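Local coordinates for activator of Hsp90 ATPase homologue 1/2-like C-terminal domain-containing protein (Enterococcus faecalis, PDB 2NN5) that is of unknown function but binds magnesium and belongs to the AHA1 family, whose helix-grip (SRPBCC-like) fold often encloses a ligand pocket, at residues T50-L55 / T93-E98; G108-D113 / A143-V148; Q34-G39 / T136-D141; D27-E32 / L176-N181. All coordinates share one frame; numbering follows the deposited sequence. Where two conformers were deposited one is given.

Overall arrangement
From the N terminus, strand 28-32 leads directly into strand 35-44, and each is met later by a helix, 168-182 and 138-157 respectively. Contact 1 is the first to close, joining helix 48-56 to the end of strand 86-96. Contact 2 opens afterwards, in series with it, and ties strand 108-116 to helix 138-157. Contact 3 brings the start of that same helix back to strand 35-44, so its segments alternate with those of contact 2 while contact 1 nests inside its loop. Contact 4, through helix 168-182, encloses all the others. Contacts 3 and 4 lie with centres 8 Å apart, and contact 1 sits across the chain's centre from both.

Contact 1. Residues T50-L55 / T93-E98; sequences TIWRYL and TDYAEE
W52 of helix 48-56 lays its indole against the chain that leaves strand 86-96, holding the helix to the antiparallel sheet of an SRPBCC-like fold, and the close side of the contact is one face of that ring. The backbone N of E98 stands 3.2 Å above the ring plane, over its centre, with CD2 of W52 just 3.3 Å from it. CG of E98 covers the five-membered ring on the same side as a CH-pi contact, 4.0 Å from the centroid and 27° off the normal. At the rim of the six-membered ring, CZ2 of W52 meets CE1 of Y95 at 3.6 Å. The two rings form an offset edge-to-face pair, planes at 66°, in which W52 presents its edge and Y95 its face. With CG anti to the backbone N (chi1 180°), the indole of W52 extends to the chain at E97-E98.

The looser, wetter side lies along the indole N-H. There NE1 of W52 gives a hydrogen bond to a water at 2.9 Å, and the same water bonds to OH of Y95 at 3.2 Å. The side chain of E97, an exposed residue, comes less close, with CG 4.1 Å from NE1 of W52. No direct hydrogen bond joins the two segments, so their chemistry implies cohesion by aromatic and CH-pi packing, with the buried indole's single polar atom satisfied by water.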
# COMPACT_ATOMS: atom_id res chain seq x y z
N THR A 50 0.18 15.67 6.52
CA THR A 50 0.90 15.69 5.23
C THR A 50 0.67 14.37 4.49
O THR A 50 0.41 14.37 3.30
CB THR A 50 2.37 15.92 5.51
OG1 THR A 50 2.56 17.28 5.96
CG2 THR A 50 3.19 15.70 4.27
N ILE A 51 0.83 13.24 5.20
CA ILE A 51 0.75 11.96 4.51
C ILE A 51 -0.67 11.75 4.00
O ILE A 51 -0.87 11.17 2.93
CB ILE A 51 1.18 10.86 5.48
CG1 ILE A 51 2.67 11.03 5.78
CG2 ILE A 51 0.84 9.49 4.86
CD1 ILE A 51 3.09 10.33 7.02
N TRP A 52 -1.68 12.23 4.72
CA TRP A 52 -3.08 12.08 4.28
C TRP A 52 -3.30 12.67 2.87
O TRP A 52 -4.11 12.15 2.09
CB TRP A 52 -4.00 12.77 5.27
CG TRP A 52 -5.43 12.69 4.93
CD1 TRP A 52 -6.22 13.73 4.48
CD2 TRP A 52 -6.28 11.55 5.06
NE1 TRP A 52 -7.51 13.28 4.33
CE2 TRP A 52 -7.58 11.95 4.67
CE3 TRP A 52 -6.07 10.21 5.44
CZ2 TRP A 52 -8.68 11.04 4.65
CZ3 TRP A 52 -7.16 9.32 5.44
CH2 TRP A 52 -8.43 9.75 5.07
N ARG A 53 -2.57 13.73 2.54
CA ARG A 53 -2.77 14.35 1.22
C ARG A 53 -2.34 13.39 0.13
O ARG A 53 -2.89 13.46 -0.96
CB ARG A 53 -2.00 15.67 1.08
CG ARG A 53 -2.45 16.69 2.20
CD ARG A 53 -1.79 18.07 2.05
NE ARG A 53 -2.10 18.59 0.73
CZ ARG A 53 -1.46 19.62 0.15
NH1 ARG A 53 -1.81 19.98 -1.08
NH2 ARG A 53 -0.49 20.26 0.82
N TYR A 54 -1.36 12.50 0.41
CA TYR A 54 -0.92 11.56 -0.61
C TYR A 54 -1.93 10.43 -0.84
O TYR A 54 -1.76 9.68 -1.81
CB TYR A 54 0.46 10.98 -0.22
CG TYR A 54 1.54 12.03 -0.40
CD1 TYR A 54 1.77 12.97 0.61
CD2 TYR A 54 2.33 12.06 -1.55
CE1 TYR A 54 2.72 13.98 0.44
CE2 TYR A 54 3.32 13.02 -1.70
CZ TYR A 54 3.50 13.98 -0.71
OH TYR A 54 4.46 14.97 -0.87
N LEU A 55 -2.95 10.33 0.02
CA LEU A 55 -4.00 9.35 -0.20
C LEU A 55 -5.26 9.98 -0.81
O LEU A 55 -6.20 9.26 -1.12
CB LEU A 55 -4.44 8.70 1.13
CG LEU A 55 -3.33 7.95 1.85
CD1 LEU A 55 -3.74 7.51 3.26
CD2 LEU A 55 -2.93 6.75 1.06
N THR A 93 -14.44 1.94 1.93
CA THR A 93 -15.25 1.19 2.87
C THR A 93 -15.17 1.85 4.25
O THR A 93 -15.99 1.54 5.13
CB THR A 93 -14.76 -0.29 2.96
OG1 THR A 93 -13.36 -0.29 3.32
CG2 THR A 93 -14.95 -1.00 1.58
N ASP A 94 -14.22 2.76 4.45
CA ASP A 94 -14.17 3.54 5.69
C ASP A 94 -13.33 4.80 5.43
O ASP A 94 -12.42 4.79 4.59
CB ASP A 94 -13.53 2.73 6.81
CG ASP A 94 -14.27 2.92 8.12
OD1 ASP A 94 -15.18 3.81 8.22
OD2 ASP A 94 -13.99 2.15 9.04
N TYR A 95 -13.63 5.87 6.14
CA TYR A 95 -13.03 7.16 5.86
C TYR A 95 -13.06 8.03 7.11
O TYR A 95 -14.14 8.30 7.62
CB TYR A 95 -13.81 7.87 4.74
CG TYR A 95 -13.18 9.17 4.30
CD1 TYR A 95 -12.29 9.23 3.22
CD2 TYR A 95 -13.53 10.38 4.92
CE1 TYR A 95 -11.72 10.46 2.79
CE2 TYR A 95 -12.97 11.59 4.51
CZ TYR A 95 -12.09 11.62 3.44
OH TYR A 95 -11.53 12.80 3.02
N ALA A 96 -11.88 8.38 7.63
CA ALA A 96 -11.80 9.37 8.72
C ALA A 96 -10.66 10.31 8.39
O ALA A 96 -9.52 9.89 8.36
CB ALA A 96 -11.59 8.70 10.06
N GLU A 97 -11.00 11.57 8.09
CA GLU A 97 -10.03 12.56 7.69
C GLU A 97 -8.78 12.53 8.55
O GLU A 97 -8.84 12.67 9.79
CB GLU A 97 -10.67 13.94 7.79
CG GLU A 97 -9.88 15.08 7.20
CD GLU A 97 -10.64 16.39 7.33
OE1 GLU A 97 -10.04 17.45 7.10
OE2 GLU A 97 -11.86 16.34 7.67
N GLU A 98 -7.64 12.36 7.90
CA GLU A 98 -6.30 12.40 8.52
C GLU A 98 -6.05 11.29 9.53
O GLU A 98 -5.09 11.37 10.32
CB GLU A 98 -5.96 13.81 9.10
CG GLU A 98 -6.02 14.87 8.03
CD GLU A 98 -5.96 16.31 8.54
OE1 GLU A 98 -6.26 16.57 9.72
OE2 GLU A 98 -5.56 17.18 7.72
O HOH W 1 -9.41 15.23 3.33

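Contact 2. Residues G108-D113 / A143-V148; sequences GIIYFD and AGWSIV
Helix 138-157, the long helix of a fold consistent with the helix-grip type, packs on the antiparallel sheet at strand 108-116, where W145 meets I110 and F112. The two segments meet through side chains alone. The closest CA pair, I110 and W145, is separated by 9.7 Å, and the gap is bridged by the indole of W145, which leaves the helix toward the strand, together with the side chain of I110. Two residues of the strand receive the indole, I110 and F112, alternate positions whose side chains share the inner face of the sheet.

I110 meets the indole with both of its branches. CG2 lies 3.5 Å above the ring plane, displaced toward the rim. CD1 reaches the CZ2-CH2 side of the benzo ring, 3.5 Å from CZ2 of W145. CG1 of I110 sits between the backbone N and the carbonyl carbon (chi1 59°), and chi2 near 180° then extends CD1 toward the helix. The two side chains cross at about a right angle.

All three residues are buried, no hydrogen bond joins the segments, and the closest atoms are carbons. Around them W105, F126 and F65 add further rings: W105 and F65 meet W145 edge-to-face, and F126 meets both W145 and F112. F112 completes the contact more lightly, using the leading atom of its ring edge, with CZ 4.1 Å from CZ3 of W145.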
# COMPACT_ATOMS: atom_id res chain seq x y z
N GLY A 108 -10.86 -7.99 -2.35
CA GLY A 108 -10.63 -7.74 -0.92
C GLY A 108 -10.60 -6.25 -0.59
O GLY A 108 -11.31 -5.46 -1.20
N ILE A 109 -9.76 -5.91 0.40
CA ILE A 109 -9.72 -4.57 1.01
C ILE A 109 -8.31 -4.20 1.33
O ILE A 109 -7.52 -5.04 1.74
CB ILE A 109 -10.45 -4.58 2.38
CG1 ILE A 109 -11.88 -5.04 2.15
CG2 ILE A 109 -10.28 -3.20 3.17
CD1 ILE A 109 -12.78 -3.91 1.63
N ILE A 110 -7.97 -2.93 1.12
CA ILE A 110 -6.73 -2.34 1.68
C ILE A 110 -7.12 -1.29 2.70
O ILE A 110 -8.21 -0.65 2.61
CB ILE A 110 -5.89 -1.69 0.58
CG1 ILE A 110 -6.67 -0.58 -0.15
CG2 ILE A 110 -5.34 -2.79 -0.40
CD1 ILE A 110 -5.83 0.03 -1.31
N TYR A 111 -6.26 -1.10 3.70
CA TYR A 111 -6.59 -0.20 4.84
C TYR A 111 -5.33 0.53 5.25
O TYR A 111 -4.28 -0.10 5.46
CB TYR A 111 -7.18 -1.03 5.99
CG TYR A 111 -7.79 -0.20 7.07
CD1 TYR A 111 -9.10 0.24 6.92
CD2 TYR A 111 -7.09 0.09 8.23
CE1 TYR A 111 -9.70 1.03 7.95
CE2 TYR A 111 -7.67 0.82 9.24
CZ TYR A 111 -8.96 1.31 9.09
OH TYR A 111 -9.49 2.00 10.18
N PHE A 112 -5.44 1.87 5.32
CA PHE A 112 -4.35 2.76 5.73
C PHE A 112 -4.72 3.35 7.08
O PHE A 112 -5.77 3.96 7.22
CB PHE A 112 -4.16 3.89 4.72
CG PHE A 112 -3.90 3.40 3.31
CD1 PHE A 112 -2.57 3.27 2.82
CD2 PHE A 112 -4.97 3.09 2.44
CE1 PHE A 112 -2.35 2.82 1.49
CE2 PHE A 112 -4.72 2.60 1.12
CZ PHE A 112 -3.41 2.47 0.67
N ASP A 113 -3.84 3.20 8.06
CA ASP A 113 -4.04 3.74 9.41
C ASP A 113 -2.85 4.64 9.74
O ASP A 113 -1.69 4.19 9.77
CB ASP A 113 -4.06 2.54 10.36
CG ASP A 113 -4.56 2.87 11.71
OD1 ASP A 113 -4.88 4.05 11.97
OD2 ASP A 113 -4.70 1.89 12.51
N ALA A 143 3.62 -8.04 -3.12
CA ALA A 143 4.90 -7.48 -3.59
C ALA A 143 4.65 -6.10 -4.16
O ALA A 143 5.39 -5.16 -3.88
CB ALA A 143 5.48 -8.41 -4.65
N GLY A 144 3.59 -5.95 -4.97
CA GLY A 144 3.30 -4.64 -5.56
C GLY A 144 3.05 -3.57 -4.50
O GLY A 144 3.54 -2.45 -4.60
N TRP A 145 2.26 -3.91 -3.47
CA TRP A 145 2.02 -2.96 -2.40
C TRP A 145 3.29 -2.61 -1.64
O TRP A 145 3.51 -1.44 -1.30
CB TRP A 145 0.97 -3.50 -1.41
CG TRP A 145 -0.41 -3.29 -1.98
CD1 TRP A 145 -1.31 -4.23 -2.42
CD2 TRP A 145 -1.01 -2.00 -2.24
NE1 TRP A 145 -2.44 -3.60 -2.92
CE2 TRP A 145 -2.29 -2.24 -2.82
CE3 TRP A 145 -0.64 -0.67 -1.95
CZ2 TRP A 145 -3.15 -1.19 -3.17
CZ3 TRP A 145 -1.49 0.37 -2.33
CH2 TRP A 145 -2.73 0.10 -2.90
N SER A 146 4.15 -3.60 -1.37
CA SER A 146 5.38 -3.30 -0.65
C SER A 146 6.22 -2.28 -1.42
O SER A 146 6.79 -1.34 -0.82
CB SER A 146 6.14 -4.60 -0.39
OG SER A 146 5.38 -5.39 0.50
N ILE A 147 6.25 -2.44 -2.76
CA ILE A 147 7.04 -1.56 -3.63
C ILE A 147 6.44 -0.16 -3.65
O ILE A 147 7.17 0.85 -3.52
CB ILE A 147 7.20 -2.17 -5.06
CG1 ILE A 147 8.00 -3.49 -4.96
CG2 ILE A 147 7.81 -1.15 -6.02
CD1 ILE A 147 7.89 -4.44 -6.18
N VAL A 148 5.11 -0.06 -3.87
CA VAL A 148 4.59 1.30 -3.96
C VAL A 148 4.57 2.00 -2.61
O VAL A 148 4.69 3.24 -2.57
CB VAL A 148 3.18 1.41 -4.68
CG1 VAL A 148 3.25 0.89 -6.09
CG2 VAL A 148 2.13 0.68 -3.87

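Contact 3. Residues Q34-G39 / T136-D141; sequences QTIYFG and TPRHKD. With EDO (1,2-ethanediol), chain D.
The guanidinium of R138 has CD1 of I36 over the centre of one face, 3.7 Å above its plane, while its edges carry the polar partners. NH1 of R138 donates to the backbone O of Q34 at 2.9 Å with an N-H...O angle of 164°. This bond lies in the carbonyl plane and only 3° out of the guanidinium plane. A water, also in that plane, links NH2 of R138 at 2.8 Å to the same O of Q34. A 1,2-ethanediol, probably from the crystallisation liquor, takes a hydrogen bond through its O2 from NH2 of R138 at 2.9 Å and a weak one from NE. Its other hydroxyl, O1, meets the edge of the H139 ring, 2.8 Å from ND1.

R138 belongs to the first turn of helix 138-157, directly after P137 at the N-cap position, and its side chain spans to the start of strand 35-44 in the antiparallel sheet. The chain bends at chi3 (-69°), which turns the guanidinium to lie against I36. Besides the O of Q34, just before strand 35-44, NH1 has a second acceptor in O of L130, at the end of the neighbouring strand. I36 also packs on L179 of helix 168-182.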
# COMPACT_ATOMS: atom_id res chain seq x y z
N GLN A 34 -8.96 -19.76 4.12
CA GLN A 34 -8.44 -19.50 2.78
C GLN A 34 -8.11 -18.04 2.43
O GLN A 34 -7.50 -17.79 1.39
CB GLN A 34 -9.36 -20.09 1.70
CG GLN A 34 -9.63 -21.59 1.91
CD GLN A 34 -10.30 -22.22 0.70
OE1 GLN A 34 -11.27 -21.68 0.16
NE2 GLN A 34 -9.78 -23.37 0.27
N THR A 35 -8.47 -17.10 3.33
CA THR A 35 -8.18 -15.68 3.12
C THR A 35 -6.83 -15.33 3.76
O THR A 35 -6.54 -15.70 4.90
CB THR A 35 -9.26 -14.79 3.76
OG1 THR A 35 -10.49 -15.07 3.10
CG2 THR A 35 -8.94 -13.27 3.51
N ILE A 36 -6.01 -14.61 3.01
CA ILE A 36 -4.69 -14.17 3.51
C ILE A 36 -4.84 -12.74 3.99
O ILE A 36 -5.48 -11.90 3.31
CB ILE A 36 -3.64 -14.29 2.42
CG1 ILE A 36 -3.33 -15.79 2.22
CG2 ILE A 36 -2.34 -13.56 2.81
CD1 ILE A 36 -2.45 -16.11 1.09
N TYR A 37 -4.31 -12.44 5.18
CA TYR A 37 -4.23 -11.08 5.70
C TYR A 37 -2.77 -10.66 5.75
O TYR A 37 -1.90 -11.42 6.21
CB TYR A 37 -4.83 -11.00 7.11
CG TYR A 37 -6.32 -11.36 7.12
CD1 TYR A 37 -6.76 -12.69 7.26
CD2 TYR A 37 -7.30 -10.36 6.92
CE1 TYR A 37 -8.12 -13.01 7.23
CE2 TYR A 37 -8.65 -10.66 6.90
CZ TYR A 37 -9.06 -11.99 7.04
OH TYR A 37 -10.41 -12.24 7.05
N PHE A 38 -2.50 -9.45 5.28
CA PHE A 38 -1.14 -8.94 5.23
C PHE A 38 -1.12 -7.60 5.94
O PHE A 38 -2.05 -6.79 5.78
CB PHE A 38 -0.76 -8.75 3.75
CG PHE A 38 0.52 -7.92 3.53
CD1 PHE A 38 1.76 -8.37 4.02
CD2 PHE A 38 0.49 -6.74 2.80
CE1 PHE A 38 2.93 -7.64 3.80
CE2 PHE A 38 1.68 -5.96 2.58
CZ PHE A 38 2.88 -6.42 3.08
N GLY A 39 -0.06 -7.35 6.70
CA GLY A 39 0.14 -6.05 7.36
C GLY A 39 1.58 -5.65 7.19
O GLY A 39 2.50 -6.49 7.14
N THR A 136 -5.42 -11.42 -9.08
CA THR A 136 -3.95 -11.38 -9.21
C THR A 136 -3.39 -12.42 -8.21
O THR A 136 -3.92 -12.52 -7.09
CB THR A 136 -3.46 -9.99 -8.77
OG1 THR A 136 -4.02 -8.98 -9.63
CG2 THR A 136 -1.92 -9.89 -8.77
N PRO A 137 -2.32 -13.16 -8.57
CA PRO A 137 -1.75 -14.06 -7.53
C PRO A 137 -1.41 -13.23 -6.28
O PRO A 137 -0.86 -12.13 -6.40
CB PRO A 137 -0.50 -14.63 -8.18
CG PRO A 137 -0.83 -14.55 -9.71
CD PRO A 137 -1.60 -13.27 -9.86
N ARG A 138 -1.82 -13.72 -5.13
CA ARG A 138 -1.76 -12.87 -3.93
C ARG A 138 -0.37 -12.41 -3.56
O ARG A 138 -0.22 -11.28 -3.09
CB ARG A 138 -2.48 -13.56 -2.81
CG ARG A 138 -3.98 -13.55 -3.11
CD ARG A 138 -4.78 -14.29 -2.12
NE ARG A 138 -4.50 -15.72 -2.23
CZ ARG A 138 -5.07 -16.60 -1.43
NH1 ARG A 138 -5.91 -16.21 -0.47
NH2 ARG A 138 -4.78 -17.90 -1.57
N HIS A 139 0.64 -13.28 -3.76
CA HIS A 139 1.99 -12.85 -3.41
C HIS A 139 2.48 -11.72 -4.34
O HIS A 139 3.34 -10.90 -3.96
CB HIS A 139 2.94 -14.05 -3.42
CG HIS A 139 3.07 -14.69 -4.76
ND1 HIS A 139 2.11 -15.51 -5.30
CD2 HIS A 139 4.07 -14.62 -5.65
CE1 HIS A 139 2.52 -15.91 -6.49
NE2 HIS A 139 3.72 -15.42 -6.71
N LYS A 140 1.98 -11.70 -5.58
CA LYS A 140 2.36 -10.62 -6.50
C LYS A 140 1.68 -9.33 -6.13
O LYS A 140 2.27 -8.25 -6.27
CB LYS A 140 2.03 -10.94 -7.96
CG LYS A 140 2.95 -11.94 -8.59
CD LYS A 140 2.78 -12.06 -10.11
CE LYS A 140 1.43 -11.60 -10.67
NZ LYS A 140 1.35 -10.14 -11.06
N ASP A 141 0.45 -9.41 -5.63
CA ASP A 141 -0.24 -8.19 -5.22
C ASP A 141 0.44 -7.61 -3.99
O ASP A 141 0.67 -6.37 -3.96
CB ASP A 141 -1.69 -8.50 -4.92
CG ASP A 141 -2.48 -7.25 -4.66
OD1 ASP A 141 -2.90 -6.60 -5.66
OD2 ASP A 141 -2.64 -6.88 -3.48
C1 EDO D . -0.01 -17.62 -3.02
O1 EDO D . -0.12 -16.53 -3.92
C2 EDO D . -1.29 -17.80 -2.20
O2 EDO D . -2.35 -17.99 -3.11
O HOH W 2 -5.75 -19.83 0.19

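Contact 4. Residues D27-E32 / L176-N181; sequences DTFRLE and LEKLTN
Before F29 packs on K178 and L179, where helix 168-182 lies on the outermost strand 28-32 of the antiparallel sheet in this SRPBCC-like fold, D27 is linked to K178 through a water. That water donates to the backbone O of D27 at 3.1 Å and accepts from NZ of K178 at 3.0 Å. The D27 carboxylate stays apart from that ammonium, with OD2 6.7 Å from NZ. Its own bonds go to OH of Y175 through OD2 and to OG1 of T40 through OD1, linking D27 to helix 168-182 and to strand 35-44.

One residue into the strand, past T28, F29 turns toward helix 168-182 and carries most of the contact. CB of K178 lies over one face of its ring, 4.0 Å from the centroid and 17° off the normal, the geometry of a CH-pi contact. The lysine bends at chi2 (-75°), so that its chain runs on over the ring rim and CD comes 3.6 Å from CE1 of F29. At the ortho carbon CD2, the F29 ring meets CD2 of L179 at 3.7 Å. F38 of the next strand also packs against this phenyl ring. Further along, L31 touches L182 of the same helix.

The lysine is therefore used twice: its methylenes shield an aromatic face while its ammonium remains hydrated at the exposed margin. This divided role implies apolar cohesion between strand and helix, with a water-mediated polar link at its border.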
# COMPACT_ATOMS: atom_id res chain seq x y z
N ASP A 27 6.65 -6.68 8.19
CA ASP A 27 5.62 -7.45 7.47
C ASP A 27 5.05 -8.54 8.35
O ASP A 27 5.81 -9.27 9.03
CB ASP A 27 6.17 -8.13 6.22
CG ASP A 27 6.56 -7.16 5.10
OD1 ASP A 27 6.27 -5.94 5.17
OD2 ASP A 27 7.08 -7.64 4.07
N THR A 28 3.72 -8.71 8.28
CA THR A 28 3.03 -9.72 9.04
C THR A 28 2.01 -10.43 8.11
O THR A 28 1.44 -9.79 7.22
CB THR A 28 2.42 -8.87 10.11
OG1 THR A 28 3.34 -8.48 11.12
CG2 THR A 28 0.94 -8.91 10.31
N PHE A 29 1.77 -11.71 8.35
CA PHE A 29 0.86 -12.52 7.54
C PHE A 29 0.02 -13.42 8.42
O PHE A 29 0.50 -13.94 9.44
CB PHE A 29 1.65 -13.40 6.57
CG PHE A 29 2.66 -12.64 5.78
CD1 PHE A 29 3.91 -12.38 6.31
CD2 PHE A 29 2.37 -12.17 4.52
CE1 PHE A 29 4.86 -11.67 5.63
CE2 PHE A 29 3.36 -11.41 3.83
CZ PHE A 29 4.59 -11.20 4.40
N ARG A 30 -1.22 -13.62 8.00
CA ARG A 30 -2.06 -14.65 8.61
C ARG A 30 -2.97 -15.26 7.57
O ARG A 30 -3.30 -14.64 6.56
CB ARG A 30 -2.88 -14.04 9.73
CG ARG A 30 -3.31 -15.05 10.79
CD ARG A 30 -4.45 -14.52 11.65
NE ARG A 30 -4.02 -13.45 12.55
CZ ARG A 30 -4.67 -13.08 13.65
NH1 ARG A 30 -5.79 -13.69 14.01
NH2 ARG A 30 -4.20 -12.09 14.40
N LEU A 31 -3.32 -16.53 7.81
CA LEU A 31 -4.25 -17.26 6.93
C LEU A 31 -5.42 -17.69 7.79
O LEU A 31 -5.23 -18.32 8.83
CB LEU A 31 -3.56 -18.49 6.29
CG LEU A 31 -4.43 -19.43 5.44
CD1 LEU A 31 -4.88 -18.75 4.16
CD2 LEU A 31 -3.59 -20.70 5.08
N GLU A 32 -6.63 -17.29 7.37
CA GLU A 32 -7.87 -17.72 8.05
C GLU A 32 -8.86 -18.13 6.99
O GLU A 32 -9.22 -17.33 6.15
CB GLU A 32 -8.49 -16.61 8.94
CG GLU A 32 -7.61 -16.02 10.05
CD GLU A 32 -8.39 -15.01 10.96
OE1 GLU A 32 -9.35 -14.33 10.51
OE2 GLU A 32 -8.04 -14.91 12.15
N LEU A 176 6.13 -15.03 -2.25
CA LEU A 176 5.66 -16.39 -2.51
C LEU A 176 6.07 -17.30 -1.33
O LEU A 176 5.26 -18.09 -0.88
CB LEU A 176 6.23 -16.95 -3.82
CG LEU A 176 5.74 -18.36 -4.19
CD1 LEU A 176 4.22 -18.51 -4.11
CD2 LEU A 176 6.25 -18.75 -5.61
N GLU A 177 7.33 -17.19 -0.88
CA GLU A 177 7.79 -18.09 0.20
C GLU A 177 7.06 -17.76 1.51
O GLU A 177 6.71 -18.67 2.30
CB GLU A 177 9.32 -17.95 0.40
CG GLU A 177 10.11 -18.45 -0.76
CD GLU A 177 11.57 -17.99 -0.69
OE1 GLU A 177 11.94 -17.02 0.07
OE2 GLU A 177 12.37 -18.61 -1.41
N LYS A 178 6.80 -16.46 1.76
CA LYS A 178 6.06 -16.10 2.99
C LYS A 178 4.66 -16.74 2.96
O LYS A 178 4.21 -17.26 3.97
CB LYS A 178 5.91 -14.57 3.11
CG LYS A 178 7.20 -13.89 3.54
CD LYS A 178 7.46 -14.14 5.06
CE LYS A 178 8.60 -13.25 5.54
NZ LYS A 178 8.82 -13.36 7.02
N LEU A 179 3.96 -16.65 1.81
CA LEU A 179 2.59 -17.17 1.76
C LEU A 179 2.55 -18.71 1.77
O LEU A 179 1.66 -19.32 2.35
CB LEU A 179 1.85 -16.62 0.53
CG LEU A 179 1.67 -15.12 0.42
CD1 LEU A 179 0.57 -14.74 -0.57
CD2 LEU A 179 1.40 -14.53 1.78
N THR A 180 3.52 -19.31 1.11
CA THR A 180 3.59 -20.73 1.03
C THR A 180 3.78 -21.30 2.46
O THR A 180 3.25 -22.36 2.83
CB THR A 180 4.71 -20.97 0.03
OG1 THR A 180 4.15 -21.16 -1.28
CG2 THR A 180 5.64 -22.04 0.42
N ASN A 181 4.54 -20.57 3.27
CA ASN A 181 4.76 -21.01 4.63
C ASN A 181 3.49 -21.03 5.47
O ASN A 181 3.39 -21.77 6.47
CB ASN A 181 5.83 -20.16 5.27
CG ASN A 181 6.53 -20.88 6.39
OD1 ASN A 181 6.26 -20.61 7.53
ND2 ASN A 181 7.38 -21.84 6.06
O HOH W 3 6.72 -12.17 8.72